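Local coordinates for protein cryptochrome DASH, chloroplastic/mitochondrial (Arabidopsis thaliana, PDB 2J4D) that repairs cyclobutane pyrimidine dimers in single-stranded DNA, binds DNA without sequence preference, carries FAD and a folate antenna, and may act as a photoreceptor, at residues Asp54-Tyr59 with Ser298-Tyr303; Ala141-Cys146 with Leu171-Thr176; Tyr178-Leu183 with Phe332-Ile337. One frame throughout, in Å; residues are numbered along the deposited sequence.

Contact 1 of 3, residues Asp54-Tyr59 with Ser298-Tyr303; sequences DNDALY and SPRFIY
A buried salt-bridge network of D54, D56 and R300 joins the loop and first turn of helix 56-63 to the start of helix 299-312. The guanidinium of R300 holds both carboxylates at its edge. Its NH2 is the shared atom, 2.8 Å from D54 OD1 and 2.8 Å from D56 OD2. The bond to D56 is the straighter one, 165° at the hydrogen, and lies in the guanidinium plane, while D54 OD1 is tilted out of that plane. Neither carboxylate lies flat against the arginine: the D54 group is turned 53° from the guanidinium, and each oxygen is met from above its own carboxylate plane. The bend of the arginine chain at chi3 (-57°) turns the guanidinium edge to D54. There R300 NE adds a weak bond to D54 OD1 at 3.1 Å. In the fold, this links the N-terminal alpha/beta part of the photolyase to the helical part of the chain. T211 joins the network from a loop, its backbone N bonding D54 OD1 and its hydroxyl D56 OD1. S298, the N-cap of helix 299-312, lies with OG beside D54 OD2; the modelled 2.4 Å between S298 OG and D54 OD2 is doubtful. At the other helix start N55 is the N-cap, its OD1 accepting from L58 N at 2.9 Å. A water donates to D56 OD2 and accepts, weakly, from R300 NH1.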
loop_
_atom_site.group_PDB
_atom_site.type_symbol
_atom_site.label_atom_id
_atom_site.label_comp_id
_atom_site.label_asym_id
_atom_site.label_seq_id
_atom_site.Cartn_x
_atom_site.Cartn_y
_atom_site.Cartn_z
ATOM N N ASP A 54 -7.278 2.751 -15.275
ATOM C CA ASP A 54 -8.097 3.531 -14.358
ATOM C C ASP A 54 -7.316 4.637 -13.657
ATOM O O ASP A 54 -7.382 4.786 -12.433
ATOM C CB ASP A 54 -8.715 2.573 -13.329
ATOM C CG ASP A 54 -9.662 3.269 -12.373
ATOM O OD1 ASP A 54 -10.396 4.174 -12.815
ATOM O OD2 ASP A 54 -9.685 2.898 -11.182
ATOM N N ASN A 55 -6.579 5.412 -14.444
ATOM C CA ASN A 55 -5.775 6.509 -13.920
ATOM C C ASN A 55 -6.367 7.832 -14.407
ATOM O O ASN A 55 -6.146 8.219 -15.558
ATOM C CB ASN A 55 -4.331 6.387 -14.423
ATOM C CG ASN A 55 -3.401 7.401 -13.775
ATOM O OD1 ASN A 55 -3.800 8.520 -13.484
ATOM N ND2 ASN A 55 -2.156 7.012 -13.559
ATOM N N ASP A 56 -7.112 8.513 -13.534
ATOM C CA ASP A 56 -7.738 9.790 -13.877
ATOM C C ASP A 56 -6.756 10.914 -14.164
ATOM O O ASP A 56 -7.046 11.802 -14.974
ATOM C CB ASP A 56 -8.683 10.254 -12.766
ATOM C CG ASP A 56 -9.981 9.489 -12.754
ATOM O OD1 ASP A 56 -10.451 9.107 -13.843
ATOM O OD2 ASP A 56 -10.539 9.282 -11.662
ATOM N N ALA A 57 -5.612 10.911 -13.486
ATOM C CA ALA A 57 -4.628 11.965 -13.731
ATOM C C ALA A 57 -4.112 11.823 -15.166
ATOM O O ALA A 57 -4.003 12.809 -15.901
ATOM C CB ALA A 57 -3.476 11.865 -12.725
ATOM N N LEU A 58 -3.798 10.589 -15.554
ATOM C CA LEU A 58 -3.326 10.292 -16.903
ATOM C C LEU A 58 -4.412 10.655 -17.914
ATOM O O LEU A 58 -4.140 11.262 -18.949
ATOM C CB LEU A 58 -2.999 8.802 -17.031
ATOM C CG LEU A 58 -2.692 8.276 -18.437
ATOM C CD1 LEU A 58 -1.470 8.985 -18.996
ATOM C CD2 LEU A 58 -2.448 6.769 -18.385
ATOM N N TYR A 59 -5.654 10.284 -17.621
ATOM C CA TYR A 59 -6.730 10.610 -18.547
ATOM C C TYR A 59 -6.897 12.122 -18.725
ATOM O O TYR A 59 -7.026 12.609 -19.850
ATOM C CB TYR A 59 -8.068 10.026 -18.081
ATOM C CG TYR A 59 -9.159 10.259 -19.099
ATOM C CD1 TYR A 59 -9.346 9.376 -20.160
ATOM C CD2 TYR A 59 -9.933 11.416 -19.063
ATOM C CE1 TYR A 59 -10.272 9.639 -21.163
ATOM C CE2 TYR A 59 -10.858 11.691 -20.063
ATOM C CZ TYR A 59 -11.018 10.799 -21.111
ATOM O OH TYR A 59 -11.905 11.083 -22.120
ATOM N N SER A 298 -6.119 -0.347 -8.853
ATOM C CA SER A 298 -7.030 0.535 -8.149
ATOM C C SER A 298 -8.293 -0.197 -7.721
ATOM O O SER A 298 -8.691 -1.182 -8.335
ATOM C CB SER A 298 -7.405 1.710 -9.047
ATOM O OG SER A 298 -8.228 1.264 -10.104
ATOM N N PRO A 299 -8.945 0.293 -6.659
ATOM C CA PRO A 299 -10.169 -0.320 -6.148
ATOM C C PRO A 299 -11.350 -0.282 -7.107
ATOM O O PRO A 299 -12.209 -1.158 -7.051
ATOM C CB PRO A 299 -10.424 0.437 -4.837
ATOM C CG PRO A 299 -9.750 1.743 -5.042
ATOM C CD PRO A 299 -8.490 1.384 -5.780
ATOM N N ARG A 300 -11.409 0.714 -7.991
ATOM C CA ARG A 300 -12.521 0.752 -8.932
ATOM C C ARG A 300 -12.374 -0.414 -9.886
ATOM O O ARG A 300 -13.363 -1.036 -10.271
ATOM C CB ARG A 300 -12.580 2.084 -9.686
ATOM C CG ARG A 300 -12.982 3.228 -8.776
ATOM C CD ARG A 300 -13.252 4.512 -9.532
ATOM N NE ARG A 300 -12.109 4.926 -10.336
ATOM C CZ ARG A 300 -11.818 6.193 -10.610
ATOM N NH1 ARG A 300 -12.589 7.165 -10.138
ATOM N NH2 ARG A 300 -10.754 6.491 -11.346
ATOM N N PHE A 301 -11.134 -0.718 -10.258
ATOM C CA PHE A 301 -10.855 -1.858 -11.131
ATOM C C PHE A 301 -11.229 -3.153 -10.398
ATOM O O PHE A 301 -11.935 -4.012 -10.938
ATOM C CB PHE A 301 -9.367 -1.875 -11.500
ATOM C CG PHE A 301 -8.878 -3.202 -12.004
ATOM C CD1 PHE A 301 -9.348 -3.729 -13.204
ATOM C CD2 PHE A 301 -7.949 -3.937 -11.271
ATOM C CE1 PHE A 301 -8.901 -4.965 -13.663
ATOM C CE2 PHE A 301 -7.496 -5.177 -11.725
ATOM C CZ PHE A 301 -7.973 -5.692 -12.924
ATOM N N ILE A 302 -10.762 -3.287 -9.161
ATOM C CA ILE A 302 -11.058 -4.485 -8.376
ATOM C C ILE A 302 -12.567 -4.694 -8.247
ATOM O O ILE A 302 -13.059 -5.818 -8.383
ATOM C CB ILE A 302 -10.423 -4.410 -6.961
ATOM C CG1 ILE A 302 -8.895 -4.418 -7.079
ATOM C CG2 ILE A 302 -10.882 -5.616 -6.107
ATOM C CD1 ILE A 302 -8.164 -4.023 -5.798
ATOM N N TYR A 303 -13.298 -3.612 -7.998
ATOM C CA TYR A 303 -14.752 -3.690 -7.861
ATOM C C TYR A 303 -15.409 -4.230 -9.133
ATOM O O TYR A 303 -16.305 -5.076 -9.075
ATOM C CB TYR A 303 -15.329 -2.310 -7.531
ATOM C CG TYR A 303 -16.838 -2.289 -7.469
ATOM C CD1 TYR A 303 -17.528 -3.040 -6.519
ATOM C CD2 TYR A 303 -17.581 -1.527 -8.372
ATOM C CE1 TYR A 303 -18.931 -3.036 -6.469
ATOM C CE2 TYR A 303 -18.982 -1.516 -8.328
ATOM C CZ TYR A 303 -19.643 -2.273 -7.378
ATOM O OH TYR A 303 -21.017 -2.283 -7.347
HETATM O O HOH W 1 -10.052 3.354 -7.859
HETATM O O HOH W 2 -13.572 9.572 -11.630
#

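Contact 2 of 3, residues Ala141-Cys146 with Leu171-Thr176; sequences AHKETC and LIWGST. With MHF (5,10-methenyl-6,7,8-trihydrofolic acid), chain D.
H142 and K143 grip one carbonyl oxygen of the neighbouring strand: the imidazole ND1 of H142 bonds I172 O at 3.2 Å, the backbone N of K143 reaches I172 O at 2.8 Å, and the two come from opposite faces of the carbonyl plane. That oxygen lies at the histidine ring edge, tilted about 20° from its plane, and with CG anti to the carbonyl carbon (chi1 -83°) H142 ND1 also comes to 3.8 Å from G174 CA. On the other face of the sheet A141 CB touches L171 CD2, while I172 N bonds A141 O at 2.7 Å, completing the parallel pairing. K143 and L171 cross at a slant, K143 CD against L171 CD1 at 3.8 Å; the bent lysine chain carries NZ back to E144 O and to a salt bridge with E153. Further along, T145 CG2 comes to 3.8 Å from W173 CH2, and the indole N-H is used in the ring plane by T176 OG1. C146, at the end of 141-146, lies in the folate pocket, its CB 3.6 Å from MHF O4. Strands 138-142 and 168-172 form a beta-alpha-beta unit through helix 147-161; 168-172 is an outermost strand of the five-stranded parallel sheet, and 41-46 flanks 138-142.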
loop_
_atom_site.group_PDB
_atom_site.type_symbol
_atom_site.label_atom_id
_atom_site.label_comp_id
_atom_site.label_asym_id
_atom_site.label_seq_id
_atom_site.Cartn_x
_atom_site.Cartn_y
_atom_site.Cartn_z
ATOM N N ALA A 141 -1.271 15.493 -11.249
ATOM C CA ALA A 141 -0.850 14.491 -10.283
ATOM C C ALA A 141 -2.036 14.157 -9.397
ATOM O O ALA A 141 -3.020 14.896 -9.352
ATOM C CB ALA A 141 0.301 15.014 -9.434
ATOM N N HIS A 142 -1.945 13.031 -8.704
ATOM C CA HIS A 142 -3.006 12.642 -7.795
ATOM C C HIS A 142 -2.795 13.358 -6.479
ATOM O O HIS A 142 -1.662 13.566 -6.049
ATOM C CB HIS A 142 -2.999 11.132 -7.579
ATOM C CG HIS A 142 -3.703 10.381 -8.661
ATOM N ND1 HIS A 142 -5.063 10.477 -8.865
ATOM C CD2 HIS A 142 -3.239 9.538 -9.610
ATOM C CE1 HIS A 142 -5.407 9.723 -9.894
ATOM N NE2 HIS A 142 -4.317 9.141 -10.366
ATOM N N LYS A 143 -3.899 13.734 -5.848
ATOM C CA LYS A 143 -3.874 14.429 -4.570
ATOM C C LYS A 143 -3.538 13.448 -3.457
ATOM O O LYS A 143 -4.062 12.332 -3.431
ATOM C CB LYS A 143 -5.253 15.031 -4.293
ATOM C CG LYS A 143 -5.352 15.842 -2.996
ATOM C CD LYS A 143 -4.777 17.247 -3.187
ATOM C CE LYS A 143 -4.791 18.041 -1.886
ATOM N NZ LYS A 143 -3.788 17.503 -0.920
ATOM N N GLU A 144 -2.654 13.844 -2.551
ATOM C CA GLU A 144 -2.328 12.981 -1.422
ATOM C C GLU A 144 -2.942 13.614 -0.172
ATOM O O GLU A 144 -3.472 14.729 -0.232
ATOM C CB GLU A 144 -0.817 12.809 -1.285
ATOM C CG GLU A 144 -0.243 11.846 -2.312
ATOM C CD GLU A 144 -0.630 10.389 -2.045
ATOM O OE1 GLU A 144 -1.473 10.137 -1.158
ATOM O OE2 GLU A 144 -0.086 9.491 -2.728
ATOM N N THR A 145 -2.869 12.925 0.960
ATOM C CA THR A 145 -3.506 13.452 2.163
ATOM C C THR A 145 -2.659 13.825 3.378
ATOM O O THR A 145 -3.029 14.735 4.120
ATOM C CB THR A 145 -4.594 12.472 2.666
ATOM O OG1 THR A 145 -3.990 11.209 2.975
ATOM C CG2 THR A 145 -5.670 12.265 1.610
ATOM N N CYS A 146 -1.544 13.140 3.604
ATOM C CA CYS A 146 -0.745 13.431 4.793
ATOM C C CYS A 146 0.283 14.549 4.670
ATOM O O CYS A 146 0.720 14.901 3.576
ATOM C CB CYS A 146 -0.071 12.146 5.285
ATOM S SG CYS A 146 -1.296 10.870 5.708
ATOM N N LEU A 171 -4.151 18.886 -9.103
ATOM C CA LEU A 171 -4.187 17.672 -8.281
ATOM C C LEU A 171 -5.550 17.003 -8.425
ATOM O O LEU A 171 -6.586 17.636 -8.250
ATOM C CB LEU A 171 -3.892 18.029 -6.818
ATOM C CG LEU A 171 -2.499 18.662 -6.636
ATOM C CD1 LEU A 171 -2.333 19.232 -5.250
ATOM C CD2 LEU A 171 -1.431 17.613 -6.915
ATOM N N ILE A 172 -5.540 15.715 -8.745
ATOM C CA ILE A 172 -6.769 14.971 -8.966
ATOM C C ILE A 172 -7.027 13.956 -7.859
ATOM O O ILE A 172 -6.125 13.215 -7.473
ATOM C CB ILE A 172 -6.679 14.206 -10.302
ATOM C CG1 ILE A 172 -6.204 15.149 -11.412
ATOM C CG2 ILE A 172 -8.013 13.564 -10.637
ATOM C CD1 ILE A 172 -7.069 16.372 -11.593
ATOM N N TRP A 173 -8.250 13.910 -7.344
ATOM C CA TRP A 173 -8.538 12.923 -6.314
ATOM C C TRP A 173 -8.574 11.535 -6.943
ATOM O O TRP A 173 -9.128 11.347 -8.026
ATOM C CB TRP A 173 -9.883 13.178 -5.627
ATOM C CG TRP A 173 -10.108 12.183 -4.538
ATOM C CD1 TRP A 173 -10.779 10.990 -4.628
ATOM C CD2 TRP A 173 -9.535 12.221 -3.231
ATOM N NE1 TRP A 173 -10.646 10.280 -3.453
ATOM C CE2 TRP A 173 -9.886 11.013 -2.581
ATOM C CE3 TRP A 173 -8.750 13.160 -2.546
ATOM C CZ2 TRP A 173 -9.478 10.721 -1.282
ATOM C CZ3 TRP A 173 -8.342 12.867 -1.249
ATOM C CH2 TRP A 173 -8.707 11.655 -0.633
ATOM N N GLY A 174 -7.981 10.567 -6.259
ATOM C CA GLY A 174 -7.985 9.199 -6.753
ATOM C C GLY A 174 -7.793 8.283 -5.563
ATOM O O GLY A 174 -8.174 8.628 -4.452
ATOM N N SER A 175 -7.211 7.114 -5.795
ATOM C CA SER A 175 -6.925 6.145 -4.739
ATOM C C SER A 175 -8.080 5.444 -4.013
ATOM O O SER A 175 -7.936 4.282 -3.663
ATOM C CB SER A 175 -5.980 6.765 -3.689
ATOM O OG SER A 175 -6.620 7.745 -2.878
ATOM N N THR A 176 -9.215 6.106 -3.792
ATOM C CA THR A 176 -10.313 5.452 -3.054
ATOM C C THR A 176 -11.397 4.777 -3.893
ATOM O O THR A 176 -11.592 5.124 -5.053
ATOM C CB THR A 176 -10.994 6.449 -2.110
ATOM O OG1 THR A 176 -11.500 7.551 -2.871
ATOM C CG2 THR A 176 -10.002 6.956 -1.066
HETATM N N1 MHF D . 4.599 8.854 6.018
HETATM C C2 MHF D . 3.997 9.503 4.964
HETATM N NA2 MHF D . 3.846 8.844 3.780
HETATM N N3 MHF D . 3.560 10.768 5.078
HETATM C C4 MHF D . 3.716 11.472 6.240
HETATM O O4 MHF D . 3.316 12.640 6.323
HETATM C C4A MHF D . 4.353 10.842 7.350
HETATM N N5 MHF D . 4.607 11.487 8.587
HETATM C C6 MHF D . 5.576 10.928 9.592
HETATM C C7 MHF D . 5.264 9.418 9.706
HETATM N N8 MHF D . 5.396 8.868 8.317
HETATM C C8A MHF D . 4.787 9.506 7.226
HETATM C C9 MHF D . 5.379 11.757 10.892
HETATM N N10 MHF D . 4.211 12.610 10.560
HETATM C C11 MHF D . 4.247 12.809 9.104
HETATM C C12 MHF D . 3.957 16.346 12.671
HETATM C C13 MHF D . 4.133 15.110 13.363
HETATM C C14 MHF D . 4.240 13.909 12.663
HETATM C C15 MHF D . 4.180 13.888 11.244
HETATM C C16 MHF D . 4.025 15.147 10.539
HETATM C C17 MHF D . 3.918 16.360 11.248
HETATM C C MHF D . 3.793 17.596 13.461
HETATM O O MHF D . 3.810 17.533 14.685
HETATM N N MHF D . 3.607 18.791 12.854
HETATM C CA MHF D . 3.419 19.997 13.659
HETATM C CB MHF D . 3.903 21.231 12.898
HETATM C CG MHF D . 5.362 21.191 12.522
HETATM C CD MHF D . 6.260 21.037 13.729
HETATM O OE1 MHF D . 6.358 22.002 14.518
HETATM O OE2 MHF D . 6.851 19.947 13.899
HETATM C CT MHF D . 1.939 20.170 14.012
HETATM O O1 MHF D . 1.095 19.496 13.383
HETATM O O2 MHF D . 1.630 20.981 14.910
HETATM O O HOH W 3 -5.879 10.450 -1.911
#

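Contact 3 of 3, residues Tyr178-Leu183 with Phe332-Ile337; sequences YHKDDL and FRFLSI. With FAD (flavin-adenine dinucleotide), chain C.
L183 meets F334 face-on, the two coming from opposite directions. The methyl CD1 of L183 sits over the centre of the F334 ring in a CH-pi contact, 3.7 Å from the centroid and only 8° off the ring normal. F334 points from its helix into the loop with CG anti to its carbonyl carbon (chi1 -65°), which brings CZ, the far end of the ring, in among the loop residues. K180 adds to the packing at a slant: its CB lies 3.8 Å from F334 CE1, and its CD reaches I337 CD1 at 4.1 Å, one helix turn further on.

A polar atom also meets the ring, at its edge. Y178 O lies in the ring plane, 3.3 Å from F334 CZ, and this oxygen accepts a hydrogen bond from T176 OG1. No hydrogen bond joins the two segments; the contact is van der Waals and CH-pi.

The hydrogen bonds lie within each segment. The imidazole of H179 takes D181 N on ND1 at 3.0 Å, in the ring plane, which ties this side chain to the short 3-10 segment 180-182. In the helix, S336 OG folds back onto R333 O at 2.6 Å.

The cofactor is met by F332, whose ring edge approaches the FAD adenine, with CD2 3.7 Å from N1A; Y434 lies edge-to-face with this phenylalanine.

Segment 178-183 belongs to the loop between strand 168-172 and helix 194-204. That helix also packs on this region, F197 touching F334 and V201 touching both Y178 and L183. The loop 178-183 and helix 194-204 together pack on helix 317-339.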
loop_
_atom_site.group_PDB
_atom_site.type_symbol
_atom_site.label_atom_id
_atom_site.label_comp_id
_atom_site.label_asym_id
_atom_site.label_seq_id
_atom_site.Cartn_x
_atom_site.Cartn_y
_atom_site.Cartn_z
ATOM N N TYR A 178 -14.694 4.694 -3.051
ATOM C CA TYR A 178 -15.761 5.677 -3.057
ATOM C C TYR A 178 -15.038 7.015 -3.215
ATOM O O TYR A 178 -14.099 7.307 -2.479
ATOM C CB TYR A 178 -16.544 5.663 -1.741
ATOM C CG TYR A 178 -17.495 4.502 -1.635
ATOM C CD1 TYR A 178 -17.119 3.322 -0.999
ATOM C CD2 TYR A 178 -18.768 4.569 -2.205
ATOM C CE1 TYR A 178 -17.987 2.233 -0.933
ATOM C CE2 TYR A 178 -19.647 3.482 -2.146
ATOM C CZ TYR A 178 -19.246 2.320 -1.508
ATOM O OH TYR A 178 -20.104 1.248 -1.446
ATOM N N HIS A 179 -15.479 7.823 -4.170
ATOM C CA HIS A 179 -14.854 9.117 -4.430
ATOM C C HIS A 179 -15.166 10.146 -3.346
ATOM O O HIS A 179 -16.292 10.228 -2.863
ATOM C CB HIS A 179 -15.316 9.639 -5.799
ATOM C CG HIS A 179 -14.450 10.722 -6.360
ATOM N ND1 HIS A 179 -14.397 11.989 -5.823
ATOM C CD2 HIS A 179 -13.605 10.727 -7.419
ATOM C CE1 HIS A 179 -13.559 12.731 -6.526
ATOM N NE2 HIS A 179 -13.065 11.989 -7.501
ATOM N N LYS A 180 -14.168 10.943 -2.974
ATOM C CA LYS A 180 -14.354 11.953 -1.936
ATOM C C LYS A 180 -15.522 12.906 -2.234
ATOM O O LYS A 180 -16.287 13.258 -1.334
ATOM C CB LYS A 180 -13.062 12.760 -1.755
ATOM C CG LYS A 180 -13.071 13.701 -0.549
ATOM C CD LYS A 180 -11.681 14.294 -0.305
ATOM C CE LYS A 180 -11.516 15.662 -0.937
ATOM N NZ LYS A 180 -12.267 16.710 -0.185
ATOM N N ASP A 181 -15.660 13.311 -3.494
ATOM C CA ASP A 181 -16.719 14.236 -3.891
ATOM C C ASP A 181 -18.126 13.644 -3.838
ATOM O O ASP A 181 -19.110 14.393 -3.827
ATOM C CB ASP A 181 -16.471 14.756 -5.310
ATOM C CG ASP A 181 -15.209 15.578 -5.417
ATOM O OD1 ASP A 181 -14.730 16.060 -4.378
ATOM O OD2 ASP A 181 -14.706 15.751 -6.545
ATOM N N ASP A 182 -18.223 12.314 -3.804
ATOM C CA ASP A 182 -19.523 11.641 -3.781
ATOM C C ASP A 182 -20.018 11.269 -2.390
ATOM O O ASP A 182 -21.141 10.785 -2.252
ATOM C CB ASP A 182 -19.494 10.349 -4.616
ATOM C CG ASP A 182 -19.157 10.582 -6.075
ATOM O OD1 ASP A 182 -19.411 11.689 -6.591
ATOM O OD2 ASP A 182 -18.653 9.637 -6.718
ATOM N N LEU A 183 -19.181 11.461 -1.372
ATOM C CA LEU A 183 -19.541 11.117 0.005
ATOM C C LEU A 183 -20.748 11.881 0.534
ATOM O O LEU A 183 -21.031 12.995 0.100
ATOM C CB LEU A 183 -18.356 11.365 0.938
ATOM C CG LEU A 183 -17.120 10.491 0.715
ATOM C CD1 LEU A 183 -16.026 10.917 1.683
ATOM C CD2 LEU A 183 -17.476 9.029 0.935
ATOM N N PHE A 332 -9.744 4.776 6.311
ATOM C CA PHE A 332 -8.524 5.334 6.884
ATOM C C PHE A 332 -7.949 6.457 6.026
ATOM O O PHE A 332 -7.331 7.387 6.545
ATOM C CB PHE A 332 -7.480 4.239 7.121
ATOM C CG PHE A 332 -7.735 3.434 8.373
ATOM C CD1 PHE A 332 -7.826 4.066 9.612
ATOM C CD2 PHE A 332 -7.892 2.056 8.313
ATOM C CE1 PHE A 332 -8.070 3.336 10.773
ATOM C CE2 PHE A 332 -8.137 1.311 9.469
ATOM C CZ PHE A 332 -8.225 1.950 10.701
ATOM N N ARG A 333 -8.158 6.375 4.718
ATOM C CA ARG A 333 -7.664 7.418 3.825
ATOM C C ARG A 333 -8.413 8.726 4.131
ATOM O O ARG A 333 -7.796 9.787 4.266
ATOM C CB ARG A 333 -7.871 6.990 2.361
ATOM C CG ARG A 333 -7.716 8.102 1.335
ATOM C CD ARG A 333 -6.293 8.599 1.217
ATOM N NE ARG A 333 -5.401 7.580 0.675
ATOM C CZ ARG A 333 -4.149 7.813 0.290
ATOM N NH1 ARG A 333 -3.640 9.038 0.383
ATOM N NH2 ARG A 333 -3.403 6.822 -0.176
ATOM N N PHE A 334 -9.737 8.659 4.259
ATOM C CA PHE A 334 -10.494 9.880 4.561
ATOM C C PHE A 334 -10.203 10.336 5.988
ATOM O O PHE A 334 -10.114 11.528 6.266
ATOM C CB PHE A 334 -12.007 9.657 4.384
ATOM C CG PHE A 334 -12.419 9.358 2.962
ATOM C CD1 PHE A 334 -12.014 10.179 1.916
ATOM C CD2 PHE A 334 -13.219 8.252 2.672
ATOM C CE1 PHE A 334 -12.395 9.900 0.595
ATOM C CE2 PHE A 334 -13.608 7.965 1.355
ATOM C CZ PHE A 334 -13.191 8.792 0.319
ATOM N N LEU A 335 -10.025 9.376 6.889
ATOM C CA LEU A 335 -9.750 9.694 8.286
ATOM C C LEU A 335 -8.426 10.452 8.419
ATOM O O LEU A 335 -8.279 11.302 9.299
ATOM C CB LEU A 335 -9.722 8.400 9.106
ATOM C CG LEU A 335 -10.004 8.408 10.614
ATOM C CD1 LEU A 335 -11.277 9.176 10.932
ATOM C CD2 LEU A 335 -10.143 6.965 11.078
ATOM N N SER A 336 -7.468 10.163 7.542
ATOM C CA SER A 336 -6.183 10.853 7.611
ATOM C C SER A 336 -6.404 12.349 7.435
ATOM O O SER A 336 -5.717 13.165 8.052
ATOM C CB SER A 336 -5.204 10.335 6.541
ATOM O OG SER A 336 -5.573 10.731 5.228
ATOM N N ILE A 337 -7.373 12.711 6.601
ATOM C CA ILE A 337 -7.664 14.116 6.372
ATOM C C ILE A 337 -8.285 14.738 7.614
ATOM O O ILE A 337 -7.871 15.809 8.062
ATOM C CB ILE A 337 -8.626 14.302 5.187
ATOM C CG1 ILE A 337 -8.013 13.676 3.930
ATOM C CG2 ILE A 337 -8.874 15.787 4.951
ATOM C CD1 ILE A 337 -8.932 13.682 2.721
HETATM P PA FAD C . -7.234 -8.614 2.412
HETATM O O1A FAD C . -7.188 -9.405 1.166
HETATM O O2A FAD C . -7.839 -9.196 3.634
HETATM O O5B FAD C . -7.977 -7.213 2.145
HETATM C C5B FAD C . -8.107 -6.693 0.804
HETATM C C4B FAD C . -7.666 -5.225 0.815
HETATM O O4B FAD C . -8.487 -4.514 1.741
HETATM C C3B FAD C . -6.233 -4.984 1.274
HETATM O O3B FAD C . -5.282 -5.225 0.250
HETATM C C2B FAD C . -6.315 -3.564 1.742
HETATM O O2B FAD C . -6.101 -2.592 0.743
HETATM C C1B FAD C . -7.711 -3.491 2.386
HETATM N N9A FAD C . -7.747 -3.724 3.845
HETATM C C8A FAD C . -8.030 -4.902 4.507
HETATM N N7A FAD C . -7.987 -4.769 5.826
HETATM C C5A FAD C . -7.667 -3.445 6.035
HETATM C C6A FAD C . -7.469 -2.694 7.217
HETATM N N6A FAD C . -7.591 -3.178 8.446
HETATM N N1A FAD C . -7.139 -1.356 7.071
HETATM C C2A FAD C . -7.002 -0.812 5.817
HETATM N N3A FAD C . -7.176 -1.475 4.648
HETATM C C4A FAD C . -7.495 -2.788 4.810
HETATM N N1 FAD C . -2.653 -2.037 5.188
HETATM C C2 FAD C . -2.016 -1.317 4.198
HETATM O O2 FAD C . -2.446 -1.298 3.060
HETATM N N3 FAD C . -0.854 -0.606 4.536
HETATM C C4 FAD C . -0.299 -0.581 5.813
HETATM O O4 FAD C . 0.737 0.068 6.047
HETATM C C4X FAD C . -0.957 -1.323 6.823
HETATM N N5 FAD C . -0.467 -1.358 8.138
HETATM C C5X FAD C . -1.184 -1.997 9.152
HETATM C C6 FAD C . -0.756 -1.926 10.484
HETATM C C7 FAD C . -1.456 -2.562 11.536
HETATM C C7M FAD C . -0.942 -2.444 12.950
HETATM C C8 FAD C . -2.648 -3.306 11.212
HETATM C C8M FAD C . -3.466 -4.024 12.274
HETATM C C9 FAD C . -3.089 -3.383 9.877
HETATM C C9A FAD C . -2.376 -2.737 8.823
HETATM N N10 FAD C . -2.798 -2.801 7.462
HETATM C C10 FAD C . -2.136 -2.043 6.470
HETATM C "C1'" FAD C . -4.157 -3.334 7.122
HETATM C "C2'" FAD C . -4.246 -4.829 6.756
HETATM O "O2'" FAD C . -3.604 -5.605 7.752
HETATM C "C3'" FAD C . -3.581 -5.073 5.403
HETATM O "O3'" FAD C . -4.173 -4.239 4.388
HETATM C "C4'" FAD C . -3.698 -6.516 4.881
HETATM O "O4'" FAD C . -3.054 -7.423 5.779
HETATM C "C5'" FAD C . -3.048 -6.599 3.506
HETATM O "O5'" FAD C . -3.166 -7.927 2.990
HETATM P P FAD C . -4.295 -8.433 2.011
HETATM O O1P FAD C . -4.160 -7.602 0.804
HETATM O O2P FAD C . -4.117 -9.894 1.788
HETATM O O3P FAD C . -5.689 -8.300 2.759
#

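How the contacts relate
Contact 1 is the most buried of the three and charged in character; contacts 2 and 3 are partly buried, one built on strand pairing and the other on apolar packing round a ring. Contacts 1 and 3 each bring a helix of the later, helical part against the N-terminal alpha/beta part, and those helices, 299-312 and 317-339, follow each other in the chain. Contact 2 stays within the alpha/beta part and touches both others: N55 OD1 lies 3.2 Å from H142 NE2, a probable hydrogen bond to contact 1, while E144 OE1 makes a salt bridge with R333 NH1 of contact 3 at 2.9 Å. Contacts 2 and 3 also reach the cofactors, folate and FAD respectively.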